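Local coordinates for NAD-dependent dehydrogenase (Rhizobium meliloti, PDB 4Z0P), which reduces glyoxylate and hydroxypyruvate with NADPH as the hydride donor, as a member of the D-2-hydroxyacid dehydrogenase family, at residues Gly25-Arg30 with His299-Phe304; Leu12-Glu17 with Arg291-His296; Val10-Lys13 with Glu18-Ala21. All coordinates share one frame; numbering follows the deposited sequence.

Contact 1. Residues Gly25-Arg30 with His299-Phe304; sequences GAFPGR and HQIARF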
loop_
_atom_site.group_PDB
_atom_site.type_symbol
_atom_site.label_atom_id
_atom_site.label_comp_id
_atom_site.label_asym_id
_atom_site.label_seq_id
_atom_site.Cartn_x
_atom_site.Cartn_y
_atom_site.Cartn_z
ATOM N N GLY A 25 0.175 26.835 -22.545
ATOM C CA GLY A 25 -0.597 27.690 -21.649
ATOM C C GLY A 25 0.064 28.006 -20.307
ATOM O O GLY A 25 -0.555 28.649 -19.467
ATOM N N ALA A 26 1.313 27.590 -20.094
ATOM C CA ALA A 26 2.011 27.922 -18.857
ATOM C C ALA A 26 2.456 29.379 -18.928
ATOM O O ALA A 26 2.717 29.885 -20.012
ATOM C CB ALA A 26 3.214 27.022 -18.655
ATOM N N PHE A 27 2.517 30.031 -17.768
ATOM C CA PHE A 27 3.040 31.398 -17.630
ATOM C C PHE A 27 2.443 32.369 -18.655
ATOM O O PHE A 27 3.158 32.917 -19.484
ATOM C CB PHE A 27 4.561 31.355 -17.722
ATOM C CG PHE A 27 5.182 30.418 -16.729
ATOM C CD1 PHE A 27 5.216 30.748 -15.385
ATOM C CD2 PHE A 27 5.730 29.213 -17.138
ATOM C CE1 PHE A 27 5.769 29.876 -14.456
ATOM C CE2 PHE A 27 6.295 28.345 -16.209
ATOM C CZ PHE A 27 6.307 28.681 -14.871
ATOM N N PRO A 28 1.116 32.552 -18.619
ATOM C CA PRO A 28 0.483 33.362 -19.659
ATOM C C PRO A 28 1.048 34.780 -19.664
ATOM O O PRO A 28 1.294 35.350 -18.602
ATOM C CB PRO A 28 -1.010 33.322 -19.297
ATOM C CG PRO A 28 -1.089 32.765 -17.924
ATOM C CD PRO A 28 0.126 31.928 -17.722
ATOM N N GLY A 29 1.317 35.302 -20.850
ATOM C CA GLY A 29 1.855 36.652 -20.999
ATOM C C GLY A 29 3.373 36.756 -20.898
ATOM O O GLY A 29 3.911 37.852 -21.059
ATOM N N ARG A 30 4.068 35.643 -20.633
ATOM C CA ARG A 30 5.535 35.620 -20.526
ATOM C C ARG A 30 6.109 34.667 -21.543
ATOM O O ARG A 30 5.541 33.617 -21.798
ATOM C CB ARG A 30 5.982 35.116 -19.144
ATOM C CG ARG A 30 5.489 35.940 -17.984
ATOM C CD ARG A 30 5.940 35.365 -16.668
ATOM N NE ARG A 30 5.375 36.158 -15.583
ATOM C CZ ARG A 30 5.885 37.289 -15.108
ATOM N NH1 ARG A 30 7.019 37.803 -15.578
ATOM N NH2 ARG A 30 5.259 37.913 -14.128
ATOM N N HIS A 299 2.068 31.210 -9.106
ATOM C CA HIS A 299 1.471 31.766 -7.876
ATOM C C HIS A 299 2.513 32.551 -7.087
ATOM O O HIS A 299 2.244 33.674 -6.652
ATOM C CB HIS A 299 0.839 30.645 -7.034
ATOM C CG HIS A 299 0.221 31.113 -5.747
ATOM N ND1 HIS A 299 -0.850 31.980 -5.705
ATOM C CD2 HIS A 299 0.519 30.824 -4.457
ATOM C CE1 HIS A 299 -1.178 32.216 -4.447
ATOM N NE2 HIS A 299 -0.361 31.529 -3.668
ATOM N N GLN A 300 3.715 31.989 -6.954
ATOM C CA GLN A 300 4.802 32.664 -6.230
ATOM C C GLN A 300 5.295 33.914 -6.946
ATOM O O GLN A 300 5.564 34.927 -6.291
ATOM C CB GLN A 300 5.965 31.706 -5.948
ATOM C CG GLN A 300 5.593 30.587 -4.983
ATOM C CD GLN A 300 4.977 31.088 -3.664
ATOM O OE1 GLN A 300 5.491 32.013 -3.042
ATOM N NE2 GLN A 300 3.868 30.478 -3.242
ATOM N N ILE A 301 5.412 33.848 -8.272
ATOM C CA ILE A 301 5.740 35.043 -9.065
ATOM C C ILE A 301 4.696 36.144 -8.791
ATOM O O ILE A 301 5.061 37.300 -8.571
ATOM C CB ILE A 301 5.829 34.747 -10.579
ATOM C CG1 ILE A 301 7.096 33.949 -10.885
ATOM C CG2 ILE A 301 5.852 36.047 -11.387
ATOM C CD1 ILE A 301 7.179 33.352 -12.280
ATOM N N ALA A 302 3.410 35.793 -8.790
ATOM C CA ALA A 302 2.363 36.798 -8.591
ATOM C C ALA A 302 2.463 37.422 -7.202
ATOM O O ALA A 302 2.312 38.643 -7.038
ATOM C CB ALA A 302 0.979 36.201 -8.821
ATOM N N ARG A 303 2.728 36.598 -6.199
ATOM C CA ARG A 303 2.958 37.110 -4.848
ATOM C C ARG A 303 4.152 38.075 -4.822
ATOM O O ARG A 303 4.058 39.172 -4.282
ATOM C CB ARG A 303 3.187 35.968 -3.854
ATOM C CG ARG A 303 1.948 35.138 -3.535
ATOM C CD ARG A 303 2.294 34.004 -2.573
ATOM N NE ARG A 303 2.725 34.516 -1.273
ATOM C CZ ARG A 303 1.912 34.901 -0.288
ATOM N NH1 ARG A 303 0.586 34.833 -0.413
ATOM N NH2 ARG A 303 2.432 35.367 0.842
ATOM N N PHE A 304 5.262 37.650 -5.411
ATOM C CA PHE A 304 6.500 38.429 -5.441
ATOM C C PHE A 304 6.273 39.800 -6.044
ATOM O O PHE A 304 6.644 40.827 -5.453
ATOM C CB PHE A 304 7.560 37.674 -6.253
ATOM C CG PHE A 304 8.923 38.306 -6.222
ATOM C CD1 PHE A 304 9.659 38.349 -5.040
ATOM C CD2 PHE A 304 9.482 38.851 -7.376
ATOM C CE1 PHE A 304 10.924 38.930 -5.005
ATOM C CE2 PHE A 304 10.754 39.436 -7.350
ATOM C CZ PHE A 304 11.474 39.472 -6.163
#
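Ile301, on the helix 290-305, reaches across to Phe27 and Arg30 in the loop that follows helix 16-23. The contact belongs to the flavodoxin-like substrate-binding domain of this D-2-hydroxyacid dehydrogenase, where the last helix of the chain packs beside a five-stranded parallel sheet and meets the link between helix 16-23 and strand 32-34. From CB, which points at the loop, the Ile301 side chain divides. Its short branch, CG2, lies against the end of Arg30: it is 3.4 Å from NH2 of Arg30 and 3.9 Å from CZ of Arg30, meeting the guanidinium at an oblique angle. The longer branch starts with CG1 beside the backbone N (chi1 -72°) and continues nearly straight, carrying CD1 toward the aromatic ring; CE1 of Phe27 is 4.3 Å from CD1 of Ile301, a looser apolar touch. One isoleucine thus serves two neighbours, a phenyl ring with one branch and a charged group with the other. Arg30 comes with its chain extended from CG to NE, and the two side chains run past each other in opposite directions. Its charged end has partners of its own: NH2 forms a salt bridge with Glu305, and NH1 is hydrogen-bonded to the carbonyl of Ser6. These bonds would restrain the guanidinium beside the methyl. On the loop side, Phe27 and Arg30 are the two ends of a type II beta turn with Gly29 at its third position, closed by the hydrogen bond from Arg30 N to Phe27 O at 3.1 Å.

Contact 2. Residues Leu12-Glu17 with Arg291-His296; sequences LKFIPE and RALFVH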
loop_
_atom_site.group_PDB
_atom_site.type_symbol
_atom_site.label_atom_id
_atom_site.label_comp_id
_atom_site.label_asym_id
_atom_site.label_seq_id
_atom_site.Cartn_x
_atom_site.Cartn_y
_atom_site.Cartn_z
ATOM N N LEU A 12 14.743 21.858 -16.569
ATOM C CA LEU A 12 14.293 20.751 -15.746
ATOM C C LEU A 12 14.659 19.427 -16.350
ATOM O O LEU A 12 14.118 19.072 -17.394
ATOM C CB LEU A 12 12.764 20.784 -15.638
ATOM C CG LEU A 12 12.156 21.977 -14.907
ATOM C CD1 LEU A 12 10.634 21.970 -15.047
ATOM C CD2 LEU A 12 12.563 21.972 -13.460
ATOM N N LYS A 13 15.512 18.659 -15.662
ATOM C CA LYS A 13 15.881 17.342 -16.149
ATOM C C LYS A 13 14.834 16.344 -15.669
ATOM O O LYS A 13 15.092 15.538 -14.787
ATOM C CB LYS A 13 17.286 16.955 -15.697
ATOM C CG LYS A 13 17.870 15.730 -16.359
ATOM C CD LYS A 13 19.401 15.792 -16.353
ATOM C CE LYS A 13 20.049 14.490 -16.809
ATOM N NZ LYS A 13 20.209 13.518 -15.692
ATOM N N PHE A 14 13.645 16.443 -16.255
ATOM C CA PHE A 14 12.518 15.564 -15.997
ATOM C C PHE A 14 12.260 14.809 -17.305
ATOM O O PHE A 14 12.926 15.050 -18.318
ATOM C CB PHE A 14 11.260 16.388 -15.688
ATOM C CG PHE A 14 11.267 17.106 -14.367
ATOM C CD1 PHE A 14 12.181 16.835 -13.349
ATOM C CD2 PHE A 14 10.274 18.043 -14.128
ATOM C CE1 PHE A 14 12.108 17.517 -12.141
ATOM C CE2 PHE A 14 10.213 18.720 -12.928
ATOM C CZ PHE A 14 11.131 18.476 -11.948
ATOM N N ILE A 15 11.261 13.935 -17.304
ATOM C CA ILE A 15 10.844 13.259 -18.547
ATOM C C ILE A 15 10.424 14.332 -19.564
ATOM O O ILE A 15 9.531 15.153 -19.282
ATOM C CB ILE A 15 9.719 12.233 -18.263
ATOM C CG1 ILE A 15 10.280 11.069 -17.440
ATOM C CG2 ILE A 15 9.129 11.704 -19.557
ATOM C CD1 ILE A 15 9.233 10.214 -16.753
ATOM N N PRO A 16 11.107 14.406 -20.740
ATOM C CA PRO A 16 10.893 15.555 -21.644
ATOM C C PRO A 16 9.453 15.742 -22.101
ATOM O O PRO A 16 8.969 16.859 -22.122
ATOM C CB PRO A 16 11.780 15.245 -22.860
ATOM C CG PRO A 16 12.778 14.253 -22.383
ATOM C CD PRO A 16 12.196 13.530 -21.206
ATOM N N GLU A 17 8.774 14.640 -22.404
ATOM C CA GLU A 17 7.382 14.683 -22.859
ATOM C C GLU A 17 6.477 15.340 -21.807
ATOM O O GLU A 17 5.529 16.027 -22.157
ATOM C CB GLU A 17 6.862 13.281 -23.218
ATOM C CG GLU A 17 7.520 12.648 -24.448
ATOM C CD GLU A 17 8.945 12.123 -24.235
ATOM O OE1 GLU A 17 9.424 12.030 -23.070
ATOM O OE2 GLU A 17 9.602 11.808 -25.256
ATOM N N ARG A 291 2.779 20.263 -14.501
ATOM C CA ARG A 291 1.691 21.261 -14.515
ATOM C C ARG A 291 1.558 21.932 -13.131
ATOM O O ARG A 291 1.436 23.139 -13.027
ATOM C CB ARG A 291 0.364 20.612 -14.926
ATOM C CG ARG A 291 -0.783 21.587 -15.156
ATOM C CD ARG A 291 -2.027 20.876 -15.693
ATOM N N ALA A 292 1.532 21.120 -12.073
ATOM C CA ALA A 292 1.385 21.630 -10.716
ATOM C C ALA A 292 2.587 22.508 -10.315
ATOM O O ALA A 292 2.415 23.530 -9.657
ATOM C CB ALA A 292 1.177 20.473 -9.719
ATOM N N LEU A 293 3.787 22.099 -10.714
ATOM C CA LEU A 293 4.990 22.897 -10.528
ATOM C C LEU A 293 4.852 24.280 -11.144
ATOM O O LEU A 293 5.114 25.288 -10.482
ATOM C CB LEU A 293 6.198 22.168 -11.114
ATOM C CG LEU A 293 7.524 22.920 -11.030
ATOM C CD1 LEU A 293 7.957 23.190 -9.594
ATOM C CD2 LEU A 293 8.557 22.095 -11.803
ATOM N N PHE A 294 4.398 24.342 -12.392
ATOM C CA PHE A 294 4.239 25.629 -13.060
ATOM C C PHE A 294 3.130 26.489 -12.426
ATOM O O PHE A 294 3.302 27.694 -12.294
ATOM C CB PHE A 294 3.993 25.466 -14.562
ATOM C CG PHE A 294 5.163 24.923 -15.335
ATOM C CD1 PHE A 294 6.488 24.955 -14.833
ATOM C CD2 PHE A 294 4.958 24.449 -16.620
ATOM C CE1 PHE A 294 7.543 24.473 -15.589
ATOM C CE2 PHE A 294 6.024 23.964 -17.380
ATOM C CZ PHE A 294 7.310 23.977 -16.855
ATOM N N VAL A 295 2.043 25.870 -11.972
ATOM C CA VAL A 295 1.006 26.628 -11.239
ATOM C C VAL A 295 1.594 27.245 -9.963
ATOM O O VAL A 295 1.356 28.423 -9.650
ATOM C CB VAL A 295 -0.214 25.736 -10.927
ATOM C CG1 VAL A 295 -1.149 26.394 -9.905
ATOM C CG2 VAL A 295 -0.954 25.428 -12.217
ATOM N N HIS A 296 2.364 26.434 -9.232
ATOM C CA HIS A 296 3.067 26.879 -8.020
ATOM C C HIS A 296 4.016 28.045 -8.300
ATOM O O HIS A 296 3.976 29.052 -7.599
ATOM C CB HIS A 296 3.775 25.677 -7.368
ATOM C CG HIS A 296 5.046 25.995 -6.641
ATOM N ND1 HIS A 296 5.075 26.358 -5.310
ATOM C CD2 HIS A 296 6.341 25.909 -7.038
ATOM C CE1 HIS A 296 6.332 26.506 -4.926
ATOM N NE2 HIS A 296 7.117 26.250 -5.959
#
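The ring of Phe14 takes CD2 of Leu293 at its edge, close to the ring plane and 3.9 Å from CE2 of Phe14, while one of its faces carries CB of Leu12, 4.0 Å above the plane and shifted toward the rim. The ring of Phe294, on the helix side, is met obliquely by CD1 of Leu12, which lies 4.0 Å from CE1 of Phe294. Here the end of the first strand of the flavodoxin-like domain and the loop leading into helix 16-23 pack against helix 290-305. The two leucines come tip to tip: Leu12 CD1 and Leu293 CD2 are 3.9 Å apart, and each also meets a ring, Phe294 and Phe14 respectively. In Leu293, chi1 (178°) carries CG away from the helix, and chi2 (62°) puts CD2, not CD1, in the extended position, between Leu12 and Phe14. An inverse gamma turn centred on Lys13 folds the chain back and brings Phe14 over Leu12. Phe14 also meets the ring of Trp54, a residue of the oxalate pocket beside NADPH, and the oxalate of that pocket comes within about 6 Å of the Phe14 side chain (nearest atoms), consistent with this packing lying behind one wall of the pocket. The hydrogen bond of the turn, Phe14 N to Leu12 O, is weak despite its 2.9 Å length.

Contact 3. Residues Val10-Lys13 with Glu18-Ala21; sequences VDLK and EVEA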
loop_
_atom_site.group_PDB
_atom_site.type_symbol
_atom_site.label_atom_id
_atom_site.label_comp_id
_atom_site.label_asym_id
_atom_site.label_seq_id
_atom_site.Cartn_x
_atom_site.Cartn_y
_atom_site.Cartn_z
ATOM N N VAL A 10 13.107 27.667 -17.999
ATOM C CA VAL A 10 12.763 26.308 -17.556
ATOM C C VAL A 10 13.965 25.413 -17.920
ATOM O O VAL A 10 14.302 25.239 -19.095
ATOM C CB VAL A 10 11.466 25.810 -18.218
ATOM C CG1 VAL A 10 11.186 24.357 -17.836
ATOM C CG2 VAL A 10 10.286 26.694 -17.809
ATOM N N ASP A 11 14.627 24.875 -16.889
ATOM C CA ASP A 11 15.777 23.975 -17.069
ATOM C C ASP A 11 15.605 22.782 -16.142
ATOM O O ASP A 11 16.236 22.705 -15.081
ATOM C CB ASP A 11 17.095 24.695 -16.798
ATOM C CG ASP A 11 18.293 23.877 -17.152
ATOM O OD1 ASP A 11 18.186 22.844 -17.819
ATOM O OD2 ASP A 11 19.392 24.275 -16.759
ATOM N N LEU A 12 14.743 21.858 -16.569
ATOM C CA LEU A 12 14.293 20.751 -15.746
ATOM C C LEU A 12 14.659 19.427 -16.350
ATOM O O LEU A 12 14.118 19.072 -17.394
ATOM C CB LEU A 12 12.764 20.784 -15.638
ATOM C CG LEU A 12 12.156 21.977 -14.907
ATOM C CD1 LEU A 12 10.634 21.970 -15.047
ATOM C CD2 LEU A 12 12.563 21.972 -13.460
ATOM N N LYS A 13 15.512 18.659 -15.662
ATOM C CA LYS A 13 15.881 17.342 -16.149
ATOM C C LYS A 13 14.834 16.344 -15.669
ATOM O O LYS A 13 15.092 15.538 -14.787
ATOM C CB LYS A 13 17.286 16.955 -15.697
ATOM C CG LYS A 13 17.870 15.730 -16.359
ATOM C CD LYS A 13 19.401 15.792 -16.353
ATOM C CE LYS A 13 20.049 14.490 -16.809
ATOM N NZ LYS A 13 20.209 13.518 -15.692
ATOM N N GLU A 18 6.778 15.144 -20.524
ATOM C CA GLU A 18 5.982 15.777 -19.449
ATOM C C GLU A 18 6.194 17.285 -19.391
ATOM O O GLU A 18 5.240 18.048 -19.203
ATOM C CB GLU A 18 6.314 15.152 -18.085
ATOM C CG GLU A 18 5.909 13.698 -18.003
ATOM C CD GLU A 18 6.015 13.123 -16.603
ATOM O OE1 GLU A 18 6.133 13.896 -15.628
ATOM O OE2 GLU A 18 5.937 11.888 -16.491
ATOM N N VAL A 19 7.445 17.718 -19.544
ATOM C CA VAL A 19 7.746 19.152 -19.521
ATOM C C VAL A 19 7.108 19.830 -20.749
ATOM O O VAL A 19 6.407 20.832 -20.613
ATOM C CB VAL A 19 9.259 19.442 -19.459
ATOM C CG1 VAL A 19 9.523 20.956 -19.504
ATOM C CG2 VAL A 19 9.861 18.850 -18.185
ATOM N N GLU A 20 7.293 19.219 -21.908
ATOM C CA GLU A 20 6.752 19.746 -23.163
ATOM C C GLU A 20 5.242 19.891 -23.088
ATOM O O GLU A 20 4.704 20.934 -23.433
ATOM C CB GLU A 20 7.095 18.819 -24.321
ATOM C CG GLU A 20 8.575 18.752 -24.675
ATOM C CD GLU A 20 8.946 17.503 -25.470
ATOM O OE1 GLU A 20 8.053 16.732 -25.892
ATOM O OE2 GLU A 20 10.149 17.281 -25.678
ATOM N N ALA A 21 4.563 18.850 -22.618
ATOM C CA ALA A 21 3.106 18.892 -22.433
ATOM C C ALA A 21 2.642 20.010 -21.506
ATOM O O ALA A 21 1.634 20.652 -21.762
ATOM C CB ALA A 21 2.595 17.545 -21.925
#
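Val19 fits its two methyls against two residues of the strand 8-12, CG1 against Val10 and CG2 against Leu12. The strand and the helix 16-23 are the first two elements of a beta-alpha-beta unit that closes with strand 32-34, and this contact lays the helix on the sheet. Val10 and Val19 share one conformation: CG1 is anti to the backbone N in both (chi1 175° in Val10, 177° in Val19), and CG2 lies beside that N. One valine stands on a strand and the other on a helix, yet with this torsion, and both CB atoms directed at the other segment, CG1 of each meets its counterpart. The two side chains come tip to tip, with CG1 of Val10 4.1 Å from CG1 of Val19. The other branch of Val19 reaches only the root of the next inward-facing residue: CG2 of Val19 is 4.3 Å from CB of Leu12. Leu12 uses its outer atoms elsewhere. With CG beside the backbone N (chi1 -65°) and CD1 carried on in an extended chain, its tip is directed to helix 290-305, and only its base is offered to Val19. Between the two apolar residues Asp11 directs its CB away from the helix, as expected from the pleat of a strand, while its backbone is hydrogen-bonded to Val52 and Trp54 of strand 50-54. The helix also meets the second subunit, where Glu18 OE2 is hydrogen-bonded to Ser134 OG of that chain. No hydrogen bond joins the strand segment to the helix segment, so their direct contact rests on burial and van der Waals contact of aliphatic carbons, with little directional preference beyond shape.

In the fold
All three contacts lie in the domain built on the five-stranded parallel sheet. Contact 3 closes first, within the opening strand and helix of the chain, and the loop of contact 1 follows shortly after; contacts 1 and 2 are completed some 270 residues later by helix 290-305, the last helix of the chain, which returns to the same domain. Contacts 2 and 3 are centred about 5 Å apart and share Leu12 and Lys13; Phe14 CB and Val19 CG2 lie 3.8 Å apart. The centre of contact 1 is about 14 Å from that of contact 2 and about 16 Å from that of contact 3; Phe27 packs on Phe294 between contacts 1 and 2. Contact 2 is nearer the oxalate than contact 3.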